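Local structure of response regulator receiver protein (Pseudoalteromonas atlantica T6c, 3KTO) at residues I8-D13 and Q34-A39; D50-I55 and Q122-A127; E57-D62 and V85-S90. The protein is a CheY-like response regulator receiver protein, probably involved in two-component signalling and perhaps in the control of transcription. All coordinates share one frame; numbering follows the deposited sequence.

Contact 1: I8-D13 and Q34-A39; sequences IIYLVD and QCFASA
Y10 and Q34 lie side by side on adjacent parallel strands, pointing the same way, and Q34 OE1 meets the ring edge 3.1 Å from Y10 CE1. The glutamine gets there because its chain leaves anti to the backbone N (chi1 178°) and stays extended. Ring and amide planes differ by 38°, and one water bridges their outer ends, 2.7 Å from both Y10 OH and Q34 OE1; Y10 OH also bonds to S48 N. Next along the same face is the F36 ring: Y10 CD1 fits against its edge, 3.6 Å from F36 CE2, in an oblique aromatic pair. V12 CG1 lies against the carbonyl past the strand's end, 3.6 Å from S38 O. On the reverse face, L11 CD2 packs against C35 SG (3.8 Å). The spacing is fixed by four backbone bonds, Q34 N to I9 O, L11 N to Q34 O, F36 N to L11 O and D13 N to F36 O, the regular parallel pattern of the first beta-alpha-beta unit. Helix 16-26, the crossover, covers L11 and C35; F42 of helix 39-42 meets both the Y10 and F36 rings edge-to-face, and strand 51-57 flanks strand 8-12 on the side away from strand 32-36.

Contact 2: D50-I55 and Q122-A127; sequences DAIGMI and QIINGA
I52 meets I123, I124 and A127 where helix 113-127 packs on strand 51-57, the alpha-on-beta layering of the CheY-like receiver fold. The two segments run nearly antiparallel (158°), their axes 8.1 Å apart at closest approach. Apolar contact between side chains does most of the work. I52 CD1 reaches between neighbouring helix residues, 4.0 Å from I123 CG2 and 4.1 Å from I124 CG1, while the other branch, CG2, abuts A127 CB at 3.8 Å. This forked grip follows from a first torsion of 62°, which puts CG1 in the crowded position between the backbone N and the carbonyl carbon and leaves CG2 beside the N. With an alanine here, CD1 and CG2 would be gone, which would probably open a gap along I124 and A127 and leave the last turn of the helix poorly held to the strand. Contacts of side chain with backbone make up the rest: I52 CD1 also touches I124 CA, and I123 CG2 sits 3.5 Å from I52 O. I123 extends the interface to P82 and I84. The residue beside I52 matters too: G53, having no side chain, lets I123 CG2 come to 4.1 Å from G53 CA.

Contact 3: E57-D62 and V85-S90; sequences EAHLED and VMASSS
E57 and M86 form a parallel bridge with CA atoms 4.8 Å apart, and just beyond it A58 N donates to M86 O at 2.7 Å in a bond of 163° at the hydrogen. Three alkyl groups then close up: A58 CB rests 3.8 Å from both V85 CG1 and A87 CB. The same methyl lies over the centre of one face of the H59 ring. That ring presents its edge to the loop after strand 83-87, where H59 NE2 donates to S89 O at 2.8 Å; the bond is weak, bent to 127°. At the other ring nitrogen, ND1 takes the N-H of D65, and these opposite roles are likely to restrain the rotation of the imidazole. P110 of a second subunit packs on H59 and S89. The E57 chain bends at chi2 (61°), turning the carboxylate toward M86 O and A87 CA, with E57 OE2 3.9 Å from A87 CA. Its OE2 uses the anti lone pair for H59 N and also accepts a bond from a water, which in turn accepts S88 N at 2.7 Å; OE1 forms a salt bridge with K109. E57 ends the third strand, where receiver domains usually carry the phospho-accepting aspartate. The arrangement is therefore consistent with a variant of the phosphorylation site in which a glutamate takes that place, its carboxylate already gripped by lysine, backbone and water.

How the contacts relate
Strand 51-57 carries part of contacts 2 and 3 and borders contact 1. Contacts 1 and 2, with centres about 14 Å apart, are linked through I8 N to D50 O and Y10 O to I55 N, both 2.8 Å and probable hydrogen bonds. Contacts 1 and 3, about 13 Å apart, meet where V12 O lies 3.0 Å from E57 N, bringing D13 beside E57; D13, E57 and the K109 that bridges both resemble the phosphorylation pocket of receiver domains. Contact 2 lies about 21 Å from contact 3, across the chain's centre, and touches it through I55 CG2 and M86 SE. In sequence, contact 3 is nested within the loop contact 2 closes, whereas contact 1 closes before either opens.

Contact 1: I8-D13 and Q34-A39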
loop_
_atom_site.group_PDB
_atom_site.type_symbol
_atom_site.label_atom_id
_atom_site.label_comp_id
_atom_site.label_asym_id
_atom_site.label_seq_id
_atom_site.Cartn_x
_atom_site.Cartn_y
_atom_site.Cartn_z
ATOM N N ILE A 8 22.761 -1.870 17.680
ATOM C CA ILE A 8 21.452 -2.324 17.242
ATOM C C ILE A 8 20.501 -1.183 16.918
ATOM O O ILE A 8 20.461 -0.182 17.624
ATOM C CB ILE A 8 20.786 -3.172 18.339
ATOM C CG1 ILE A 8 21.784 -4.206 18.868
ATOM C CG2 ILE A 8 19.536 -3.846 17.790
ATOM C CD1 ILE A 8 21.284 -4.991 20.056
ATOM N N ILE A 9 19.741 -1.344 15.839
ATOM C CA ILE A 9 18.736 -0.363 15.450
ATOM C C ILE A 9 17.421 -1.116 15.350
ATOM O O ILE A 9 17.299 -2.075 14.590
ATOM C CB ILE A 9 19.033 0.308 14.098
ATOM C CG1 ILE A 9 20.193 1.295 14.254
ATOM C CG2 ILE A 9 17.786 1.050 13.591
ATOM C CD1 ILE A 9 20.414 2.176 13.043
ATOM N N TYR A 10 16.445 -0.688 16.139
ATOM C CA TYR A 10 15.140 -1.323 16.148
ATOM C C TYR A 10 14.248 -0.766 15.050
ATOM O O TYR A 10 14.096 0.455 14.922
ATOM C CB TYR A 10 14.447 -1.104 17.498
ATOM C CG TYR A 10 15.174 -1.699 18.685
ATOM C CD1 TYR A 10 15.489 -3.056 18.724
ATOM C CD2 TYR A 10 15.530 -0.907 19.776
ATOM C CE1 TYR A 10 16.143 -3.614 19.823
ATOM C CE2 TYR A 10 16.183 -1.452 20.881
ATOM C CZ TYR A 10 16.486 -2.808 20.896
ATOM O OH TYR A 10 17.132 -3.354 21.983
ATOM N N LEU A 11 13.659 -1.664 14.267
ATOM C CA LEU A 11 12.739 -1.277 13.206
ATOM C C LEU A 11 11.336 -1.748 13.592
ATOM O O LEU A 11 11.114 -2.930 13.836
ATOM C CB LEU A 11 13.148 -1.904 11.868
ATOM C CG LEU A 11 12.149 -1.765 10.705
ATOM C CD1 LEU A 11 11.827 -0.299 10.445
ATOM C CD2 LEU A 11 12.724 -2.402 9.454
ATOM N N VAL A 12 10.396 -0.812 13.680
ATOM C CA VAL A 12 9.014 -1.148 14.011
ATOM C C VAL A 12 8.186 -0.766 12.780
ATOM O O VAL A 12 8.044 0.412 12.448
ATOM C CB VAL A 12 8.534 -0.364 15.249
ATOM C CG1 VAL A 12 7.210 -0.914 15.733
ATOM C CG2 VAL A 12 9.566 -0.456 16.358
ATOM N N ASP A 13 7.660 -1.778 12.102
ATOM C CA ASP A 13 6.892 -1.580 10.882
ATOM C C ASP A 13 6.029 -2.827 10.712
ATOM O O ASP A 13 6.548 -3.942 10.750
ATOM C CB ASP A 13 7.873 -1.441 9.704
ATOM C CG ASP A 13 7.188 -1.082 8.397
ATOM O OD1 ASP A 13 6.053 -1.540 8.165
ATOM O OD2 ASP A 13 7.802 -0.353 7.587
ATOM N N GLN A 34 17.156 -5.179 14.287
ATOM C CA GLN A 34 16.193 -6.021 14.986
ATOM C C GLN A 34 14.798 -5.442 14.724
ATOM O O GLN A 34 14.516 -4.293 15.077
ATOM C CB GLN A 34 16.505 -6.037 16.480
ATOM C CG GLN A 34 15.533 -6.857 17.296
ATOM C CD GLN A 34 16.117 -7.286 18.626
ATOM O OE1 GLN A 34 16.914 -6.563 19.234
ATOM N NE2 GLN A 34 15.713 -8.463 19.096
ATOM N N CYS A 35 13.931 -6.249 14.120
ATOM C CA CYS A 35 12.588 -5.816 13.732
ATOM C C CYS A 35 11.418 -6.267 14.589
ATOM O O CYS A 35 11.474 -7.296 15.261
ATOM C CB CYS A 35 12.327 -6.243 12.294
ATOM S SG CYS A 35 13.617 -5.712 11.154
ATOM N N PHE A 36 10.345 -5.481 14.523
ATOM C CA PHE A 36 9.115 -5.731 15.270
ATOM C C PHE A 36 7.932 -5.355 14.398
ATOM O O PHE A 36 7.936 -4.307 13.749
ATOM C CB PHE A 36 9.107 -4.900 16.552
ATOM C CG PHE A 36 10.194 -5.275 17.508
ATOM C CD1 PHE A 36 10.028 -6.346 18.383
ATOM C CD2 PHE A 36 11.405 -4.597 17.501
ATOM C CE1 PHE A 36 11.057 -6.737 19.238
ATOM C CE2 PHE A 36 12.441 -4.983 18.355
ATOM C CZ PHE A 36 12.262 -6.055 19.221
ATOM N N ALA A 37 6.913 -6.201 14.398
ATOM C CA ALA A 37 5.734 -5.973 13.575
ATOM C C ALA A 37 4.663 -5.053 14.164
ATOM O O ALA A 37 3.669 -4.761 13.492
ATOM C CB ALA A 37 5.110 -7.312 13.206
ATOM N N SER A 38 4.844 -4.599 15.402
ATOM C CA SER A 38 3.854 -3.712 16.021
ATOM C C SER A 38 4.420 -2.979 17.227
ATOM O O SER A 38 5.477 -3.339 17.738
ATOM C CB SER A 38 2.624 -4.512 16.473
ATOM O OG SER A 38 2.940 -5.350 17.578
ATOM N N ALA A 39 3.702 -1.956 17.684
ATOM C CA ALA A 39 4.126 -1.188 18.851
ATOM C C ALA A 39 4.009 -2.091 20.076
ATOM O O ALA A 39 4.852 -2.062 20.965
ATOM C CB ALA A 39 3.242 0.036 19.030
HETATM O O HOH W 1 17.280 -6.010 21.882
#

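Contact 2: D50-I55 and Q122-A127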
loop_
_atom_site.group_PDB
_atom_site.type_symbol
_atom_site.label_atom_id
_atom_site.label_comp_id
_atom_site.label_asym_id
_atom_site.label_seq_id
_atom_site.Cartn_x
_atom_site.Cartn_y
_atom_site.Cartn_z
ATOM N N ASP A 50 22.914 -1.669 23.755
ATOM C CA ASP A 50 23.661 -1.617 22.505
ATOM C C ASP A 50 22.826 -1.000 21.382
ATOM O O ASP A 50 23.263 -0.924 20.228
ATOM C CB ASP A 50 24.119 -3.021 22.112
ATOM C CG ASP A 50 25.128 -3.594 23.090
ATOM O OD1 ASP A 50 26.263 -3.070 23.147
ATOM O OD2 ASP A 50 24.785 -4.558 23.807
ATOM N N ALA A 51 21.619 -0.565 21.726
ATOM C CA ALA A 51 20.742 0.064 20.747
ATOM C C ALA A 51 21.202 1.505 20.585
ATOM O O ALA A 51 21.392 2.221 21.574
ATOM C CB ALA A 51 19.298 0.025 21.227
ATOM N N ILE A 52 21.383 1.927 19.339
ATOM C CA ILE A 52 21.829 3.280 19.055
ATOM C C ILE A 52 20.772 4.092 18.309
ATOM O O ILE A 52 20.850 5.313 18.272
ATOM C CB ILE A 52 23.127 3.274 18.218
ATOM C CG1 ILE A 52 22.876 2.598 16.870
ATOM C CG2 ILE A 52 24.226 2.532 18.976
ATOM C CD1 ILE A 52 24.007 2.740 15.882
ATOM N N GLY A 53 19.787 3.418 17.716
ATOM C CA GLY A 53 18.751 4.143 16.995
ATOM C C GLY A 53 17.486 3.350 16.717
ATOM O O GLY A 53 17.384 2.175 17.080
HETATM N N MSE A 54 16.516 4.001 16.079
HETATM C CA MSE A 54 15.251 3.363 15.738
HETATM C C MSE A 54 14.685 3.873 14.410
HETATM O O MSE A 54 14.972 4.985 13.979
HETATM C CB MSE A 54 14.204 3.596 16.840
HETATM C CG MSE A 54 14.451 2.822 18.142
HETATM SE SE MSE A 54 12.958 2.890 19.398
HETATM C CE MSE A 54 11.638 2.146 18.269
ATOM N N ILE A 55 13.884 3.031 13.773
ATOM C CA ILE A 55 13.211 3.364 12.520
ATOM C C ILE A 55 11.781 2.932 12.793
ATOM O O ILE A 55 11.531 1.781 13.179
ATOM C CB ILE A 55 13.771 2.584 11.335
ATOM C CG1 ILE A 55 15.256 2.919 11.163
ATOM C CG2 ILE A 55 12.975 2.923 10.071
ATOM C CD1 ILE A 55 15.913 2.265 9.946
ATOM N N GLN A 122 24.723 7.987 9.649
ATOM C CA GLN A 122 24.900 9.140 10.522
ATOM C C GLN A 122 24.676 8.739 11.981
ATOM O O GLN A 122 25.432 9.131 12.870
ATOM C CB GLN A 122 23.927 10.251 10.122
ATOM C CG GLN A 122 24.082 11.527 10.932
ATOM C CD GLN A 122 23.224 12.669 10.411
ATOM O OE1 GLN A 122 23.396 13.126 9.277
ATOM N NE2 GLN A 122 22.295 13.136 11.239
ATOM N N ILE A 123 23.633 7.951 12.225
ATOM C CA ILE A 123 23.332 7.485 13.574
ATOM C C ILE A 123 24.466 6.578 14.061
ATOM O O ILE A 123 24.869 6.633 15.221
ATOM C CB ILE A 123 22.001 6.697 13.601
ATOM C CG1 ILE A 123 20.834 7.646 13.315
ATOM C CG2 ILE A 123 21.826 6.001 14.944
ATOM C CD1 ILE A 123 19.501 6.949 13.139
ATOM N N ILE A 124 24.970 5.741 13.163
ATOM C CA ILE A 124 26.064 4.834 13.484
ATOM C C ILE A 124 27.298 5.631 13.914
ATOM O O ILE A 124 27.892 5.351 14.959
ATOM C CB ILE A 124 26.427 3.952 12.261
ATOM C CG1 ILE A 124 25.300 2.951 11.994
ATOM C CG2 ILE A 124 27.747 3.219 12.503
ATOM C CD1 ILE A 124 25.468 2.165 10.714
ATOM N N ASN A 125 27.670 6.628 13.113
ATOM C CA ASN A 125 28.835 7.460 13.403
ATOM C C ASN A 125 28.661 8.311 14.653
ATOM O O ASN A 125 29.560 8.387 15.492
ATOM C CB ASN A 125 29.146 8.376 12.219
ATOM C CG ASN A 125 29.445 7.609 10.953
ATOM O OD1 ASN A 125 29.833 6.446 10.999
ATOM N ND2 ASN A 125 29.280 8.263 9.812
ATOM N N GLY A 126 27.510 8.962 14.766
ATOM C CA GLY A 126 27.246 9.798 15.920
ATOM C C GLY A 126 27.227 8.990 17.201
ATOM O O GLY A 126 27.392 9.538 18.296
ATOM N N ALA A 127 27.028 7.681 17.064
ATOM C CA ALA A 127 26.979 6.782 18.211
ATOM C C ALA A 127 28.379 6.453 18.711
ATOM O O ALA A 127 28.631 6.454 19.915
ATOM C CB ALA A 127 26.242 5.502 17.839
#

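Contact 3: E57-D62 and V85-S90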
loop_
_atom_site.group_PDB
_atom_site.type_symbol
_atom_site.label_atom_id
_atom_site.label_comp_id
_atom_site.label_asym_id
_atom_site.label_seq_id
_atom_site.Cartn_x
_atom_site.Cartn_y
_atom_site.Cartn_z
ATOM N N GLU A 57 7.582 3.168 11.449
ATOM C CA GLU A 57 6.557 3.466 10.454
ATOM C C GLU A 57 5.572 4.340 11.218
ATOM O O GLU A 57 5.126 3.981 12.310
ATOM C CB GLU A 57 5.892 2.164 9.979
ATOM C CG GLU A 57 4.452 2.287 9.454
ATOM C CD GLU A 57 4.308 3.182 8.237
ATOM O OE1 GLU A 57 4.960 2.915 7.200
ATOM O OE2 GLU A 57 3.530 4.158 8.316
ATOM N N ALA A 58 5.254 5.499 10.654
ATOM C CA ALA A 58 4.351 6.442 11.303
ATOM C C ALA A 58 2.951 5.921 11.569
ATOM O O ALA A 58 2.341 6.274 12.584
ATOM C CB ALA A 58 4.258 7.753 10.472
ATOM N N HIS A 59 2.438 5.092 10.667
ATOM C CA HIS A 59 1.069 4.595 10.796
ATOM C C HIS A 59 0.981 3.082 10.976
ATOM O O HIS A 59 0.428 2.377 10.127
ATOM C CB HIS A 59 0.272 5.016 9.564
ATOM C CG HIS A 59 0.457 6.454 9.195
ATOM N ND1 HIS A 59 0.271 7.483 10.093
ATOM C CD2 HIS A 59 0.814 7.035 8.026
ATOM C CE1 HIS A 59 0.504 8.636 9.492
ATOM N NE2 HIS A 59 0.837 8.392 8.235
ATOM N N LEU A 60 1.533 2.599 12.083
ATOM C CA LEU A 60 1.531 1.174 12.382
ATOM C C LEU A 60 0.127 0.585 12.323
ATOM O O LEU A 60 -0.816 1.136 12.890
ATOM C CB LEU A 60 2.158 0.933 13.758
ATOM C CG LEU A 60 3.657 1.238 13.815
ATOM C CD1 LEU A 60 4.115 1.325 15.264
ATOM C CD2 LEU A 60 4.432 0.167 13.060
ATOM N N GLU A 61 0.005 -0.527 11.607
ATOM C CA GLU A 61 -1.261 -1.228 11.427
ATOM C C GLU A 61 -2.384 -0.346 10.880
ATOM O O GLU A 61 -3.562 -0.601 11.113
ATOM C CB GLU A 61 -1.686 -1.892 12.743
ATOM C CG GLU A 61 -0.617 -2.839 13.274
ATOM C CD GLU A 61 -1.143 -3.851 14.274
ATOM O OE1 GLU A 61 -1.801 -3.449 15.255
ATOM O OE2 GLU A 61 -0.884 -5.057 14.080
ATOM N N ASP A 62 -2.009 0.683 10.128
ATOM C CA ASP A 62 -2.986 1.587 9.533
ATOM C C ASP A 62 -3.695 2.494 10.545
ATOM O O ASP A 62 -4.727 3.094 10.234
ATOM C CB ASP A 62 -4.005 0.786 8.720
ATOM C CG ASP A 62 -4.113 1.270 7.282
ATOM O OD1 ASP A 62 -3.145 1.884 6.780
ATOM O OD2 ASP A 62 -5.162 1.025 6.651
ATOM N N VAL A 85 11.600 8.388 11.205
ATOM C CA VAL A 85 10.200 8.033 11.011
ATOM C C VAL A 85 9.919 7.918 9.503
ATOM O O VAL A 85 10.347 8.767 8.724
ATOM C CB VAL A 85 9.280 9.083 11.661
ATOM C CG1 VAL A 85 7.833 8.789 11.318
ATOM C CG2 VAL A 85 9.472 9.062 13.186
HETATM N N MSE A 86 9.229 6.851 9.100
HETATM C CA MSE A 86 8.916 6.617 7.696
HETATM C C MSE A 86 7.416 6.418 7.518
HETATM O O MSE A 86 6.733 5.932 8.418
HETATM C CB MSE A 86 9.653 5.376 7.191
HETATM C CG MSE A 86 11.172 5.436 7.373
HETATM SE SE MSE A 86 12.073 3.878 6.642
HETATM C CE MSE A 86 12.127 4.455 4.797
ATOM N N ALA A 87 6.907 6.796 6.354
ATOM C CA ALA A 87 5.482 6.647 6.079
ATOM C C ALA A 87 5.263 6.582 4.576
ATOM O O ALA A 87 5.925 7.279 3.812
ATOM C CB ALA A 87 4.699 7.827 6.681
ATOM N N SER A 88 4.357 5.712 4.156
ATOM C CA SER A 88 4.042 5.573 2.741
ATOM C C SER A 88 2.832 6.450 2.458
ATOM O O SER A 88 2.389 6.582 1.316
ATOM C CB SER A 88 3.741 4.112 2.406
ATOM O OG SER A 88 2.808 3.565 3.320
ATOM N N SER A 89 2.319 7.050 3.527
ATOM C CA SER A 89 1.166 7.935 3.482
ATOM C C SER A 89 1.406 9.041 4.497
ATOM O O SER A 89 1.737 8.768 5.654
ATOM C CB SER A 89 -0.099 7.167 3.859
ATOM O OG SER A 89 -1.202 8.044 3.986
ATOM N N SER A 90 1.247 10.292 4.086
ATOM C CA SER A 90 1.478 11.358 5.042
ATOM C C SER A 90 0.987 12.740 4.655
ATOM O O SER A 90 1.136 13.164 3.512
ATOM C CB SER A 90 2.972 11.440 5.352
ATOM O OG SER A 90 3.258 12.580 6.148
HETATM O O HOH W 2 2.509 4.769 5.903
#